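Local coordinates for protein BT_4661 (Bacteroides thetaiotaomicron, PDB 4AK2) that binds heparin and heparan sulphate at the cell surface as a SusE-like glycan-binding protein, of which this chain is the C-terminal ligand-binding part, at residues G77-T82 with G90-T95. Residues are numbered along the deposited sequence; the frame is centred on the assembly and turned at random. Where two conformers were deposited one is given.
Sequences GQITIT and GMVMVT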
ATOM      1  N   GLY A  77      16.637  10.771  10.702  1.00 15.38           N
ATOM      2  CA  GLY A  77      15.542  10.240   9.904  1.00 14.75           C
ATOM      3  C   GLY A  77      15.201   8.780  10.176  1.00 13.67           C
ATOM      4  O   GLY A  77      14.350   8.224   9.499  1.00 14.44           O
ATOM      5  N   GLN A  78      15.798   8.159  11.205  1.00 14.33           N
ATOM      6  CA  GLN A  78      15.533   6.749  11.484  1.00 15.32           C
ATOM      7  C   GLN A  78      14.102   6.600  11.931  1.00 13.84           C
ATOM      8  O   GLN A  78      13.672   7.308  12.860  1.00 15.78           O
ATOM      9  CB  GLN A  78      16.464   6.175  12.594  1.00 16.73           C
ATOM     10  CG  GLN A  78      16.256   4.672  12.808  1.00 18.46           C
ATOM     11  CD  GLN A  78      17.440   3.923  13.458  1.00 26.25           C
ATOM     12  OE1 GLN A  78      17.930   4.325  14.485  1.00 22.80           O
ATOM     13  NE2 GLN A  78      17.866   2.795  12.854  1.00 28.24           N
ATOM     14  N   ILE A  79      13.376   5.699  11.284  1.00 13.96           N
ATOM     15  CA  ILE A  79      11.966   5.491  11.650  1.00 13.70           C
ATOM     16  C   ILE A  79      11.850   4.257  12.549  1.00 15.29           C
ATOM     17  O   ILE A  79      12.515   3.241  12.325  1.00 15.43           O
ATOM     18  CB  ILE A  79      11.116   5.195  10.393  1.00 14.13           C
ATOM     19  CG1 ILE A  79      11.264   6.318   9.359  1.00 15.27           C
ATOM     20  CG2 ILE A  79       9.665   4.897  10.723  1.00 16.26           C
ATOM     21  CD1 ILE A  79      10.702   5.963   7.999  1.00 15.11           C
ATOM     22  N   THR A  80      11.003   4.345  13.574  1.00 16.14           N
ATOM     23  CA  THR A  80      10.656   3.193  14.396  1.00 15.93           C
ATOM     24  C   THR A  80       9.142   3.017  14.398  1.00 14.92           C
ATOM     25  O   THR A  80       8.401   3.977  14.620  1.00 17.94           O
ATOM     26  CB  THR A  80      11.154   3.374  15.854  1.00 17.56           C
ATOM     27  OG1 THR A  80      12.566   3.527  15.814  1.00 18.79           O
ATOM     28  CG2 THR A  80      10.796   2.166  16.691  1.00 19.22           C
ATOM     29  N   ILE A  81       8.701   1.786  14.142  1.00 16.86           N
ATOM     30  CA  ILE A  81       7.300   1.433  14.135  1.00 17.78           C
ATOM     31  C   ILE A  81       7.020   0.507  15.311  1.00 17.49           C
ATOM     32  O   ILE A  81       7.797  -0.391  15.605  1.00 18.24           O
ATOM     33  CB  ILE A  81       6.915   0.693  12.813  1.00 19.24           C
ATOM     34  CG1 ILE A  81       7.287   1.526  11.618  1.00 21.55           C
ATOM     35  CG2 ILE A  81       5.416   0.432  12.805  1.00 21.83           C
ATOM     36  CD1 ILE A  81       6.383   2.709  11.408  1.00 25.50           C
ATOM     37  N   THR A  82       5.870   0.721  15.955  1.00 17.62           N
ATOM     38  CA  THR A  82       5.396  -0.195  16.999  1.00 18.99           C
ATOM     39  C   THR A  82       3.933  -0.555  16.757  1.00 17.08           C
ATOM     40  O   THR A  82       3.190   0.212  16.127  1.00 18.99           O
ATOM     41  CB  THR A  82       5.538   0.390  18.426  1.00 20.73           C
ATOM     42  OG1 THR A  82       4.749   1.577  18.529  1.00 23.12           O
ATOM     43  CG2 THR A  82       6.997   0.699  18.732  1.00 21.12           C
ATOM     44  N   GLY A  90       1.593  -1.516   7.190  1.00 14.34           N
ATOM     45  CA  GLY A  90       1.408  -0.188   7.752  1.00 14.39           C
ATOM     46  C   GLY A  90       1.967   0.853   6.797  1.00 12.44           C
ATOM     47  O   GLY A  90       2.713   0.538   5.826  1.00 13.61           O
ATOM     48  N   MET A  91       1.680   2.116   7.055  1.00 12.69           N
ATOM     49  CA  MET A  91       2.083   3.230   6.197  0.66 11.54           C
ATOM     50  C   MET A  91       2.359   4.450   7.084  1.00 12.81           C
ATOM     51  O   MET A  91       1.533   4.739   7.983  1.00 14.20           O
ATOM     52  CB  MET A  91       0.966   3.528   5.203  0.66 12.41           C
ATOM     53  CG  MET A  91       1.204   4.757   4.353  0.66 13.14           C
ATOM     54  SD  MET A  91      -0.314   5.162   3.456  0.66 14.00           S
ATOM     55  CE  MET A  91       0.268   6.574   2.523  0.66 15.72           C
ATOM     56  N   VAL A  92       3.446   5.151   6.851  1.00 12.19           N
ATOM     57  CA  VAL A  92       3.743   6.427   7.459  1.00 12.51           C
ATOM     58  C   VAL A  92       3.949   7.471   6.366  1.00 12.59           C
ATOM     59  O   VAL A  92       4.313   7.123   5.223  1.00 14.40           O
ATOM     60  CB  VAL A  92       4.957   6.410   8.430  1.00 14.00           C
ATOM     61  CG1 VAL A  92       4.802   5.325   9.497  1.00 16.70           C
ATOM     62  CG2 VAL A  92       6.247   6.197   7.655  1.00 13.97           C
ATOM     63  N   MET A  93       3.770   8.742   6.657  1.00 13.54           N
ATOM     64  CA  MET A  93       4.235   9.843   5.832  1.00 13.61           C
ATOM     65  C   MET A  93       5.426  10.498   6.525  1.00 12.99           C
ATOM     66  O   MET A  93       5.310  10.921   7.690  1.00 14.18           O
ATOM     67  CB  MET A  93       3.123  10.871   5.594  1.00 15.41           C
ATOM     68  CG  MET A  93       2.000  10.381   4.695  1.00 17.30           C
ATOM     69  SD  MET A  93       2.489  10.018   2.966  1.00 17.86           S
ATOM     70  CE  MET A  93       3.064  11.636   2.498  1.00 19.79           C
ATOM     71  N   VAL A  94       6.565  10.547   5.810  1.00 13.12           N
ATOM     72  CA  VAL A  94       7.773  11.227   6.276  1.00 13.55           C
ATOM     73  C   VAL A  94       7.863  12.585   5.669  1.00 12.92           C
ATOM     74  O   VAL A  94       7.663  12.710   4.435  1.00 13.82           O
ATOM     75  CB  VAL A  94       9.036  10.420   6.003  1.00 12.67           C
ATOM     76  CG1 VAL A  94      10.273  11.211   6.397  1.00 13.74           C
ATOM     77  CG2 VAL A  94       8.947   9.099   6.724  1.00 14.55           C
ATOM     78  N   THR A  95       8.078  13.600   6.517  1.00 13.97           N
ATOM     79  CA  THR A  95       8.337  14.948   5.984  1.00 14.17           C
ATOM     80  C   THR A  95       9.761  15.339   6.309  1.00 14.83           C
ATOM     81  O   THR A  95      10.200  15.185   7.460  1.00 17.08           O
ATOM     82  CB  THR A  95       7.345  15.968   6.581  1.00 16.65           C
ATOM     83  OG1 THR A  95       6.024  15.564   6.228  1.00 17.20           O
ATOM     84  CG2 THR A  95       7.563  17.363   6.032  1.00 18.34           C
TER
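Ile79 and Ile81 of strand 79-82 face Val92 and Val94 of strand 89-98 across the inside of a small beta sandwich. One layer is the two-stranded antiparallel sheet 69-72/79-82. The other is a four-stranded mixed sheet in which 89-98 is an inner strand. The two segments run roughly antiparallel, with an angle of 142° and a closest axis approach of 9.8 Å. No hydrogen bond joins them, and the contact is carried by methyl groups.

Ile81 and Val92 meet tip to tip, with CD1 of Ile81 3.6 Å from CG1 of Val92. In Ile81, CG1 lies anti to the carbonyl carbon, and a second bend (chi2 -73°) turns CD1 toward CG1 of Val92. Ile79 has the same first torsion, but its chain then runs out extended (chi2 168°). Its CD1 therefore extends farther into the interface and passes Val94 at a slant. That methyl also comes within 4.5 Å of CG2 of Val92, a looser touch.

All four side chains are buried. Ala70 of strand 69-72 touches both Ile81 and Val92. Val59 and Leu61 of strand 56-63 pack on Val92 from one neighbouring strand, and Val111 of strand 105-115 from the other. Trp57 touches Val94, whose CG2 methyl lies 3.8 Å from CD1 of Ile79.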